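PDB 1V8P: hypothetical protein PAE2754 from Pyrobaculum aerophilum, which acts as a PIN-domain exonuclease and is probably the magnesium-dependent ribonuclease toxin of a type II toxin-antitoxin system. Local coordinates for residues A27-V32 with E52-L57; L37-A41 with H85-L90; L57-E63 with Y116-Y120; V130-Q134 with G144-V148. The protein carries 1 engineered substitution. All blocks are in the same frame, centred on the assembly; numbering follows the deposited sequence.

How the contacts relate
Contacts 1 and 4 are built on the same parallel sheet. Strand 30-32 pairs with 54-56 in contact 1 and, on its other edge, with 130-132, where Leu31 O lies 2.7 Å from Val132 N. Contact 4 then adds segment 144-148 beyond strand 130-132. Contact 2 packs the helix after strand 30-32 against helix 79-91. Contact 3 shares Leu57 with contact 1 and joins two helices; the centres of contacts 1 and 3 are about 13 Å apart. Contacts 3 and 4 border the predicted magnesium site of Asp33, Asp117 and Asp135. Tyr120 and Thr133 each come within about 3 Å of Asp33, and Leu37 of contact 2 within about 6 Å, side chain to side chain. Contact 1 leads into Asp33.

Contact 1. Residues A27-V32 with E52-L57; sequences AVEYLV and EKLAIL. Engineered in segment 27-32: Ala27 (natural residue Pro).
Tyr30 and Leu54 both place CG anti to the carbonyl carbon, with chi1 of -50° and -45°. They are bridged partners, so both side chains leave the same face of the sheet. The torsions turn them to cross at a slant, with Tyr30 CD1 3.5 Å from Leu54 CD1. Leu151 and Arg154 of helix 148-156 pack on the Tyr30 ring. On the other face, Leu31 sets CG anti to its N (chi1 174°). Its CD1 reaches Leu57 CD2 at 3.7 Å, the two side chains nearly perpendicular, and both also pack on Tyr120 and Val123 of helix 115-127. Val28 CG1 lies 3.6 Å from Ala55 CB.

The strands run parallel. Lys53 O accepts two backbone bonds, from Glu29 N at 2.8 Å and from Tyr30 N at 2.9 Å. Further along, Ala55 N donates to Tyr30 O at 2.8 Å, and Val32 N donates to Ala55 O at 2.6 Å. The backbone amide and carbonyl of Ala55 thus both bond to the neighbouring strand.

At the outer end, Glu29 and Lys53 lie side by side and point the same way. Their charged atoms, OE2 and NZ, stay 4.7 Å apart. Lys53 NZ bonds instead to Gln158 OE1.

Helices 34-40 and 44-48 connect the two strands, which makes a beta-alpha-beta crossover. The pair forms the middle of the parallel sheet of the PIN domain. Strand 30-32 leads directly into Asp33, a predicted magnesium ligand.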
# COMPACT_ATOMS: atom_id res chain seq x y z
N ALA C 27 0.29 34.15 1.83
CA ALA C 27 -0.20 34.51 0.50
C ALA C 27 -0.67 33.20 -0.14
O ALA C 27 -1.00 33.15 -1.32
CB ALA C 27 0.92 35.12 -0.32
N VAL C 28 -0.70 32.15 0.67
CA VAL C 28 -1.11 30.83 0.21
C VAL C 28 -2.63 30.71 0.08
O VAL C 28 -3.36 31.03 1.02
CB VAL C 28 -0.58 29.73 1.16
CG1 VAL C 28 -1.01 28.35 0.67
CG2 VAL C 28 0.92 29.82 1.25
N GLU C 29 -3.09 30.24 -1.08
CA GLU C 29 -4.52 30.05 -1.34
C GLU C 29 -4.80 28.56 -1.61
O GLU C 29 -5.90 28.07 -1.38
CB GLU C 29 -4.95 30.88 -2.55
CG GLU C 29 -5.01 32.39 -2.34
CD GLU C 29 -5.09 33.18 -3.66
OE1 GLU C 29 -5.92 32.83 -4.53
OE2 GLU C 29 -4.32 34.15 -3.84
N TYR C 30 -3.80 27.85 -2.10
CA TYR C 30 -3.99 26.44 -2.41
C TYR C 30 -3.05 25.43 -1.72
O TYR C 30 -1.86 25.70 -1.53
CB TYR C 30 -3.87 26.22 -3.92
CG TYR C 30 -4.71 27.15 -4.75
CD1 TYR C 30 -4.20 28.36 -5.21
CD2 TYR C 30 -6.02 26.81 -5.08
CE1 TYR C 30 -4.98 29.22 -5.99
CE2 TYR C 30 -6.81 27.66 -5.85
CZ TYR C 30 -6.28 28.86 -6.31
OH TYR C 30 -7.07 29.66 -7.11
N LEU C 31 -3.62 24.28 -1.35
CA LEU C 31 -2.88 23.18 -0.76
C LEU C 31 -2.85 22.14 -1.88
O LEU C 31 -3.91 21.68 -2.32
CB LEU C 31 -3.60 22.59 0.46
CG LEU C 31 -2.95 21.33 1.03
CD1 LEU C 31 -1.53 21.65 1.47
CD2 LEU C 31 -3.74 20.79 2.21
N VAL C 32 -1.66 21.78 -2.35
CA VAL C 32 -1.50 20.81 -3.43
C VAL C 32 -1.07 19.45 -2.92
O VAL C 32 -0.17 19.36 -2.09
CB VAL C 32 -0.44 21.31 -4.44
CG1 VAL C 32 -0.23 20.29 -5.52
CG2 VAL C 32 -0.87 22.63 -5.04
N GLU C 52 3.82 31.54 -4.93
CA GLU C 52 3.57 31.95 -3.55
C GLU C 52 2.15 31.60 -3.12
O GLU C 52 1.83 31.58 -1.93
CB GLU C 52 3.84 33.46 -3.37
CG GLU C 52 2.72 34.42 -3.77
CD GLU C 52 2.61 34.62 -5.27
OE1 GLU C 52 3.59 34.31 -5.99
OE2 GLU C 52 1.54 35.11 -5.73
N LYS C 53 1.31 31.28 -4.10
CA LYS C 53 -0.07 30.92 -3.81
C LYS C 53 -0.28 29.44 -3.49
O LYS C 53 -1.29 29.08 -2.88
CB LYS C 53 -0.96 31.34 -4.99
CG LYS C 53 -1.38 32.79 -4.89
CD LYS C 53 -2.37 33.22 -5.97
CE LYS C 53 -1.66 33.52 -7.28
NZ LYS C 53 -2.33 34.62 -8.03
N LEU C 54 0.68 28.60 -3.88
CA LEU C 54 0.58 27.16 -3.64
C LEU C 54 1.44 26.64 -2.51
O LEU C 54 2.53 27.13 -2.26
CB LEU C 54 0.95 26.37 -4.90
CG LEU C 54 0.42 26.77 -6.27
CD1 LEU C 54 -1.02 27.27 -6.16
CD2 LEU C 54 1.34 27.83 -6.85
N ALA C 55 0.93 25.61 -1.83
CA ALA C 55 1.65 24.97 -0.74
C ALA C 55 1.42 23.46 -0.75
O ALA C 55 0.52 22.96 -1.42
CB ALA C 55 1.21 25.56 0.58
N ILE C 56 2.25 22.75 -0.00
CA ILE C 56 2.19 21.30 0.14
C ILE C 56 2.44 21.02 1.60
O ILE C 56 2.71 21.93 2.37
CB ILE C 56 3.33 20.57 -0.64
CG1 ILE C 56 4.69 21.08 -0.14
CG2 ILE C 56 3.15 20.72 -2.14
CD1 ILE C 56 5.87 20.64 -0.97
N LEU C 57 2.35 19.76 1.97
CA LEU C 57 2.62 19.36 3.34
C LEU C 57 3.96 18.64 3.26
O LEU C 57 4.43 18.34 2.16
CB LEU C 57 1.53 18.40 3.82
CG LEU C 57 0.06 18.80 3.81
CD1 LEU C 57 -0.77 17.69 4.47
CD2 LEU C 57 -0.14 20.08 4.57

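Contact 2. Residues L37-A41 with H85-L90; sequences LYALA and HLKKVL
Leu37 meets three residues of helix 79-91, each at a different angle. This is helix-helix packing within the PIN domain, between helix 34-40, which follows the first strand of the sheet, and helix 79-91.

Leu37 sends CG anti to its backbone N (chi1 -176°), which carries both methyl groups toward the other helix. Its side chain stands nearly perpendicular to that of Leu90, and Leu90 CD2 sits 3.7 Å from Leu37 CG. Against Leu86 the crossing is slanted, with Leu37 CD1 3.8 Å from Leu86 CD2. Leu37 and Val89 run past each other in opposite directions, and Leu37 CD2 comes 4.1 Å from Val89 CG1. One leucine thus touches Leu86 and, a turn on, Val89 and Leu90. Val32 of the sheet also packs on it. Leu101 of the second subunit packs on Leu86 and Leu90, so this apolar layer continues into the interface with that subunit.

Tyr38 points its CB away from helix 79-91, but its ring swings back. Its CE1 approaches Leu86 CD1 only loosely, at 4.5 Å. Ala67, Leu68 and Glu71 of helix 58-73 also touch this ring.

The polar link is at Ala41, at the end of segment 37-41. The His85 ring has Val89 CG2 over one face, 3.7 Å above its plane. At the ring edge, His85 NE2 donates to Ala41 O at 3.1 Å, with an N-H...O angle of 149°.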
# COMPACT_ATOMS: atom_id res chain seq x y z
N LEU C 37 0.43 17.62 -7.57
CA LEU C 37 1.82 18.02 -7.70
C LEU C 37 2.40 17.29 -8.91
O LEU C 37 3.05 17.89 -9.76
CB LEU C 37 2.59 17.66 -6.42
CG LEU C 37 4.06 18.04 -6.22
CD1 LEU C 37 4.95 17.24 -7.14
CD2 LEU C 37 4.22 19.52 -6.46
N TYR C 38 2.12 15.99 -8.98
CA TYR C 38 2.62 15.19 -10.09
C TYR C 38 2.14 15.72 -11.44
O TYR C 38 2.91 15.78 -12.39
CB TYR C 38 2.19 13.73 -9.93
CG TYR C 38 3.33 12.76 -10.07
CD1 TYR C 38 4.33 12.67 -9.09
CD2 TYR C 38 3.43 11.93 -11.19
CE1 TYR C 38 5.40 11.79 -9.23
CE2 TYR C 38 4.49 11.04 -11.33
CZ TYR C 38 5.47 10.97 -10.35
OH TYR C 38 6.52 10.09 -10.49
N ALA C 39 0.87 16.10 -11.55
CA ALA C 39 0.37 16.61 -12.83
C ALA C 39 1.05 17.96 -13.12
O ALA C 39 1.55 18.19 -14.22
CB ALA C 39 -1.15 16.78 -12.78
N LEU C 40 1.06 18.83 -12.12
CA LEU C 40 1.66 20.15 -12.23
C LEU C 40 3.12 20.11 -12.69
O LEU C 40 3.60 21.03 -13.36
CB LEU C 40 1.58 20.86 -10.88
CG LEU C 40 0.19 21.30 -10.43
CD1 LEU C 40 0.22 21.73 -8.96
CD2 LEU C 40 -0.30 22.42 -11.33
N ALA C 41 3.83 19.04 -12.32
CA ALA C 41 5.25 18.92 -12.67
C ALA C 41 5.53 19.13 -14.16
O ALA C 41 6.63 19.49 -14.53
CB ALA C 41 5.79 17.55 -12.23
N HIS C 85 14.38 16.78 -11.50
CA HIS C 85 13.35 17.70 -11.93
C HIS C 85 12.28 17.77 -10.84
O HIS C 85 11.96 18.86 -10.35
CB HIS C 85 12.77 17.22 -13.25
CG HIS C 85 11.54 17.96 -13.68
ND1 HIS C 85 11.52 19.33 -13.84
CD2 HIS C 85 10.30 17.53 -14.00
CE1 HIS C 85 10.32 19.71 -14.24
NE2 HIS C 85 9.56 18.63 -14.34
N LEU C 86 11.74 16.61 -10.44
CA LEU C 86 10.70 16.53 -9.41
C LEU C 86 11.15 17.30 -8.17
O LEU C 86 10.34 17.91 -7.47
CB LEU C 86 10.44 15.06 -9.03
CG LEU C 86 9.06 14.59 -8.53
CD1 LEU C 86 9.23 13.41 -7.58
CD2 LEU C 86 8.31 15.70 -7.80
N LYS C 87 12.44 17.25 -7.89
CA LYS C 87 13.02 17.92 -6.74
C LYS C 87 12.87 19.44 -6.83
O LYS C 87 12.45 20.09 -5.87
CB LYS C 87 14.50 17.55 -6.61
CG LYS C 87 15.20 18.13 -5.42
CD LYS C 87 16.64 17.70 -5.39
CE LYS C 87 17.34 18.14 -4.13
NZ LYS C 87 18.71 17.54 -4.08
N LYS C 88 13.20 19.98 -8.00
CA LYS C 88 13.12 21.42 -8.25
C LYS C 88 11.68 21.88 -8.14
O LYS C 88 11.38 22.90 -7.52
CB LYS C 88 13.69 21.78 -9.64
CG LYS C 88 15.11 21.29 -9.89
CD LYS C 88 15.97 22.37 -10.53
CE LYS C 88 17.39 21.88 -10.80
NZ LYS C 88 17.41 20.89 -11.92
N VAL C 89 10.79 21.11 -8.75
CA VAL C 89 9.37 21.40 -8.71
C VAL C 89 8.92 21.49 -7.25
O VAL C 89 8.22 22.43 -6.88
CB VAL C 89 8.57 20.30 -9.41
CG1 VAL C 89 7.09 20.50 -9.16
CG2 VAL C 89 8.89 20.31 -10.90
N LEU C 90 9.33 20.54 -6.43
CA LEU C 90 8.93 20.56 -5.02
C LEU C 90 9.52 21.73 -4.26
O LEU C 90 8.91 22.23 -3.32
CB LEU C 90 9.32 19.26 -4.32
CG LEU C 90 8.46 18.04 -4.62
CD1 LEU C 90 9.07 16.80 -3.99
CD2 LEU C 90 7.06 18.27 -4.08

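Contact 3. Residues L57-E63 with Y116-Y120; sequences LHLTIYE and YDASY
The Tyr120 ring has Leu57 CD1 over one face, 4.2 Å from the ring centroid and 16° off the normal, a CH-pi contact. Thr60 OG1 lies in the ring plane on the CE2 side of the hydroxyl, and Glu63 OE2 is near the plane on the CE1 side. The Glu63 carboxylate is turned almost parallel to this ring, 10° from its plane. Leu59 CD1 approaches obliquely, 3.6 Å from Tyr120 CE1.

Tyr120 OH is held by two bonds. It accepts from Thr60 OG1 at 2.7 Å and donates to Glu63 OE2 at 2.9 Å, meeting that oxygen from above the carboxylate plane. Thr60 OG1 in turn accepts from Leu57 N at 3.1 Å. The two bonds fix the hydroxyl and are consistent with a role in orienting the Glu63 carboxylate.

The Tyr116 side chain crosses that of Leu59 at about a right angle, its CD1 3.7 Å from Leu59 CD2. Asn66 of the second subunit packs on Tyr116.

The two helical segments cross at -139°, their axes 11.0 Å apart. Tyr120 also touches Asp33, and Glu63 OE1 stands 5.1 Å from Asp117 OD2. Such a cluster of acidic side chains is characteristic of the PIN-domain active site, where Asp33, Asp117 and Asp135 probably bind magnesium.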
# COMPACT_ATOMS: atom_id res chain seq x y z
N LEU C 57 2.35 19.76 1.97
CA LEU C 57 2.62 19.36 3.34
C LEU C 57 3.96 18.64 3.26
O LEU C 57 4.43 18.34 2.16
CB LEU C 57 1.53 18.40 3.82
CG LEU C 57 0.06 18.80 3.81
CD1 LEU C 57 -0.77 17.69 4.47
CD2 LEU C 57 -0.14 20.08 4.57
N HIS C 58 4.61 18.36 4.38
CA HIS C 58 5.87 17.63 4.31
C HIS C 58 5.58 16.28 3.65
O HIS C 58 6.35 15.79 2.81
CB HIS C 58 6.45 17.39 5.70
CG HIS C 58 7.05 18.61 6.34
ND1 HIS C 58 8.25 19.15 5.93
CD2 HIS C 58 6.61 19.39 7.35
CE1 HIS C 58 8.53 20.21 6.67
NE2 HIS C 58 7.55 20.37 7.54
N LEU C 59 4.45 15.68 4.04
CA LEU C 59 4.03 14.38 3.51
C LEU C 59 4.09 14.33 1.98
O LEU C 59 4.37 13.30 1.40
CB LEU C 59 2.59 14.09 3.94
CG LEU C 59 1.93 12.70 4.00
CD1 LEU C 59 0.52 12.83 3.48
CD2 LEU C 59 2.68 11.67 3.20
N THR C 60 3.81 15.46 1.34
CA THR C 60 3.80 15.53 -0.11
C THR C 60 5.14 15.12 -0.72
O THR C 60 5.17 14.45 -1.75
CB THR C 60 3.44 16.95 -0.57
OG1 THR C 60 2.18 17.32 0.00
CG2 THR C 60 3.33 17.01 -2.10
N ILE C 61 6.23 15.53 -0.09
CA ILE C 61 7.57 15.22 -0.56
C ILE C 61 7.77 13.72 -0.69
O ILE C 61 8.22 13.23 -1.73
CB ILE C 61 8.62 15.81 0.41
CG1 ILE C 61 8.57 17.34 0.35
CG2 ILE C 61 10.01 15.28 0.09
CD1 ILE C 61 9.08 18.05 1.60
N TYR C 62 7.40 12.99 0.35
CA TYR C 62 7.54 11.53 0.34
C TYR C 62 6.59 10.84 -0.64
O TYR C 62 6.98 9.89 -1.33
CB TYR C 62 7.33 10.98 1.75
CG TYR C 62 8.26 11.61 2.75
CD1 TYR C 62 7.99 12.87 3.28
CD2 TYR C 62 9.45 10.99 3.09
CE1 TYR C 62 8.90 13.50 4.13
CE2 TYR C 62 10.37 11.61 3.94
CZ TYR C 62 10.09 12.86 4.45
OH TYR C 62 11.00 13.46 5.29
N GLU C 63 5.36 11.31 -0.72
CA GLU C 63 4.40 10.71 -1.64
C GLU C 63 4.81 10.88 -3.09
O GLU C 63 4.63 9.96 -3.89
CB GLU C 63 3.01 11.28 -1.43
CG GLU C 63 2.35 10.77 -0.18
CD GLU C 63 0.96 11.30 0.00
OE1 GLU C 63 0.12 10.57 0.56
OE2 GLU C 63 0.71 12.46 -0.41
N TYR C 116 -3.53 9.34 5.12
CA TYR C 116 -2.74 10.21 4.25
C TYR C 116 -3.63 11.22 3.55
O TYR C 116 -3.40 12.41 3.66
CB TYR C 116 -1.95 9.40 3.23
CG TYR C 116 -0.87 8.57 3.85
CD1 TYR C 116 0.24 9.16 4.44
CD2 TYR C 116 -0.95 7.18 3.88
CE1 TYR C 116 1.24 8.40 5.04
CE2 TYR C 116 0.05 6.40 4.48
CZ TYR C 116 1.15 7.03 5.06
OH TYR C 116 2.16 6.28 5.64
N ASP C 117 -4.66 10.75 2.84
CA ASP C 117 -5.58 11.65 2.16
C ASP C 117 -6.31 12.59 3.15
O ASP C 117 -6.59 13.72 2.82
CB ASP C 117 -6.59 10.85 1.33
CG ASP C 117 -5.97 10.24 0.05
OD1 ASP C 117 -6.56 9.28 -0.50
OD2 ASP C 117 -4.91 10.72 -0.40
N ALA C 118 -6.60 12.12 4.36
CA ALA C 118 -7.29 12.94 5.35
C ALA C 118 -6.43 14.08 5.86
O ALA C 118 -6.96 15.10 6.33
CB ALA C 118 -7.76 12.11 6.52
N SER C 119 -5.11 13.93 5.77
CA SER C 119 -4.20 14.98 6.20
C SER C 119 -4.45 16.20 5.30
O SER C 119 -4.45 17.35 5.76
CB SER C 119 -2.75 14.50 6.08
OG SER C 119 -2.47 13.46 7.00
N TYR C 120 -4.70 15.93 4.03
CA TYR C 120 -4.97 16.99 3.07
C TYR C 120 -6.33 17.67 3.26
O TYR C 120 -6.42 18.90 3.24
CB TYR C 120 -4.86 16.43 1.65
CG TYR C 120 -3.43 16.09 1.30
CD1 TYR C 120 -2.94 14.79 1.45
CD2 TYR C 120 -2.56 17.09 0.86
CE1 TYR C 120 -1.62 14.49 1.16
CE2 TYR C 120 -1.24 16.80 0.56
CZ TYR C 120 -0.77 15.50 0.71
OH TYR C 120 0.54 15.20 0.39

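Contact 4. Residues V130-Q134 with G144-V148; sequences VLVTQ and GAIDV
Val132 and Ile146 form a single backbone bridge, in which Ile146 N donates to Leu131 O at 2.9 Å and Thr133 N donates to Ile146 O at 3.0 Å. Segment 144-148 is not a regular strand, yet it follows the edge strand 130-132 in this way for a short distance.

Ile146 turns its CG1 between the backbone N and the carbonyl carbon (chi1 60°). CG1 then lies 3.7 Å from Val130 CG1, the two side chains roughly perpendicular. It also reaches Val132 CG2 at 4.0 Å. Tyr30 of the next strand touches all three residues, and Leu151 of helix 148-156 packs on Ile146 and Val132. Toward the other side, Leu131 CB meets Ala145 CB at 3.9 Å.

Gln134 bends at chi2 (65°), which brings its amide oxygen back to the start of helix 148-156. There Gln134 OE1 accepts a weak bond from Val148 N at 3.3 Å. Asp147 is the N-cap of this helix, and its OD1 bonds Thr150 OG1. Asp147 thus caps the helix start, and Gln134 adds a weak bond.

Thr133 points its CB away from the loop. Its OG1 is bonded to Asp33 OD2 and to Asp135 N. Backbone pairing on one side and these hydroxyl bonds on the other are consistent with a second-shell role for Thr133, linking the edge of the sheet to two predicted magnesium ligands.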
# COMPACT_ATOMS: atom_id res chain seq x y z
N VAL C 130 -7.79 26.06 -0.64
CA VAL C 130 -8.46 25.24 -1.65
C VAL C 130 -7.57 24.04 -1.92
O VAL C 130 -6.43 24.20 -2.34
CB VAL C 130 -8.65 25.98 -2.98
CG1 VAL C 130 -9.13 25.00 -4.04
CG2 VAL C 130 -9.66 27.12 -2.82
N LEU C 131 -8.10 22.84 -1.68
CA LEU C 131 -7.31 21.64 -1.92
C LEU C 131 -7.26 21.34 -3.42
O LEU C 131 -8.30 21.24 -4.08
CB LEU C 131 -7.93 20.44 -1.19
CG LEU C 131 -7.07 19.20 -0.86
CD1 LEU C 131 -7.95 17.96 -0.79
CD2 LEU C 131 -6.00 18.99 -1.89
N VAL C 132 -6.06 21.20 -3.96
CA VAL C 132 -5.93 20.82 -5.36
C VAL C 132 -5.47 19.34 -5.32
O VAL C 132 -4.45 18.99 -4.73
CB VAL C 132 -4.90 21.69 -6.11
CG1 VAL C 132 -4.97 21.40 -7.61
CG2 VAL C 132 -5.20 23.18 -5.85
N THR C 133 -6.27 18.47 -5.92
CA THR C 133 -6.00 17.04 -5.94
C THR C 133 -6.49 16.46 -7.25
O THR C 133 -7.35 17.03 -7.91
CB THR C 133 -6.72 16.33 -4.75
OG1 THR C 133 -6.62 14.91 -4.89
CG2 THR C 133 -8.18 16.72 -4.70
N GLN C 134 -5.95 15.31 -7.61
CA GLN C 134 -6.35 14.67 -8.84
C GLN C 134 -7.24 13.47 -8.50
O GLN C 134 -7.83 12.87 -9.40
CB GLN C 134 -5.10 14.25 -9.61
CG GLN C 134 -5.25 14.27 -11.12
CD GLN C 134 -5.46 15.66 -11.66
OE1 GLN C 134 -5.34 16.63 -10.95
NE2 GLN C 134 -5.78 15.75 -12.94
N GLY C 144 -14.65 22.54 -1.41
CA GLY C 144 -13.89 23.53 -2.14
C GLY C 144 -12.74 22.97 -2.97
O GLY C 144 -12.04 23.75 -3.63
N ALA C 145 -12.55 21.65 -2.94
CA ALA C 145 -11.45 21.03 -3.68
C ALA C 145 -11.62 21.03 -5.19
O ALA C 145 -12.71 20.80 -5.72
CB ALA C 145 -11.22 19.61 -3.19
N ILE C 146 -10.53 21.29 -5.88
CA ILE C 146 -10.52 21.34 -7.33
C ILE C 146 -9.42 20.45 -7.87
O ILE C 146 -8.57 19.99 -7.12
CB ILE C 146 -10.25 22.77 -7.82
CG1 ILE C 146 -8.89 23.23 -7.30
CG2 ILE C 146 -11.35 23.70 -7.35
CD1 ILE C 146 -8.46 24.59 -7.82
N ASP C 147 -9.45 20.19 -9.17
CA ASP C 147 -8.41 19.39 -9.78
C ASP C 147 -7.43 20.35 -10.45
O ASP C 147 -7.69 21.56 -10.50
CB ASP C 147 -8.99 18.42 -10.80
CG ASP C 147 -9.82 19.11 -11.84
OD1 ASP C 147 -9.63 20.32 -12.08
OD2 ASP C 147 -10.65 18.40 -12.44
N VAL C 148 -6.33 19.82 -10.96
CA VAL C 148 -5.30 20.64 -11.58
C VAL C 148 -5.77 21.54 -12.71
O VAL C 148 -5.33 22.68 -12.82
CB VAL C 148 -4.12 19.77 -12.06
CG1 VAL C 148 -3.16 20.58 -12.92
CG2 VAL C 148 -3.38 19.22 -10.85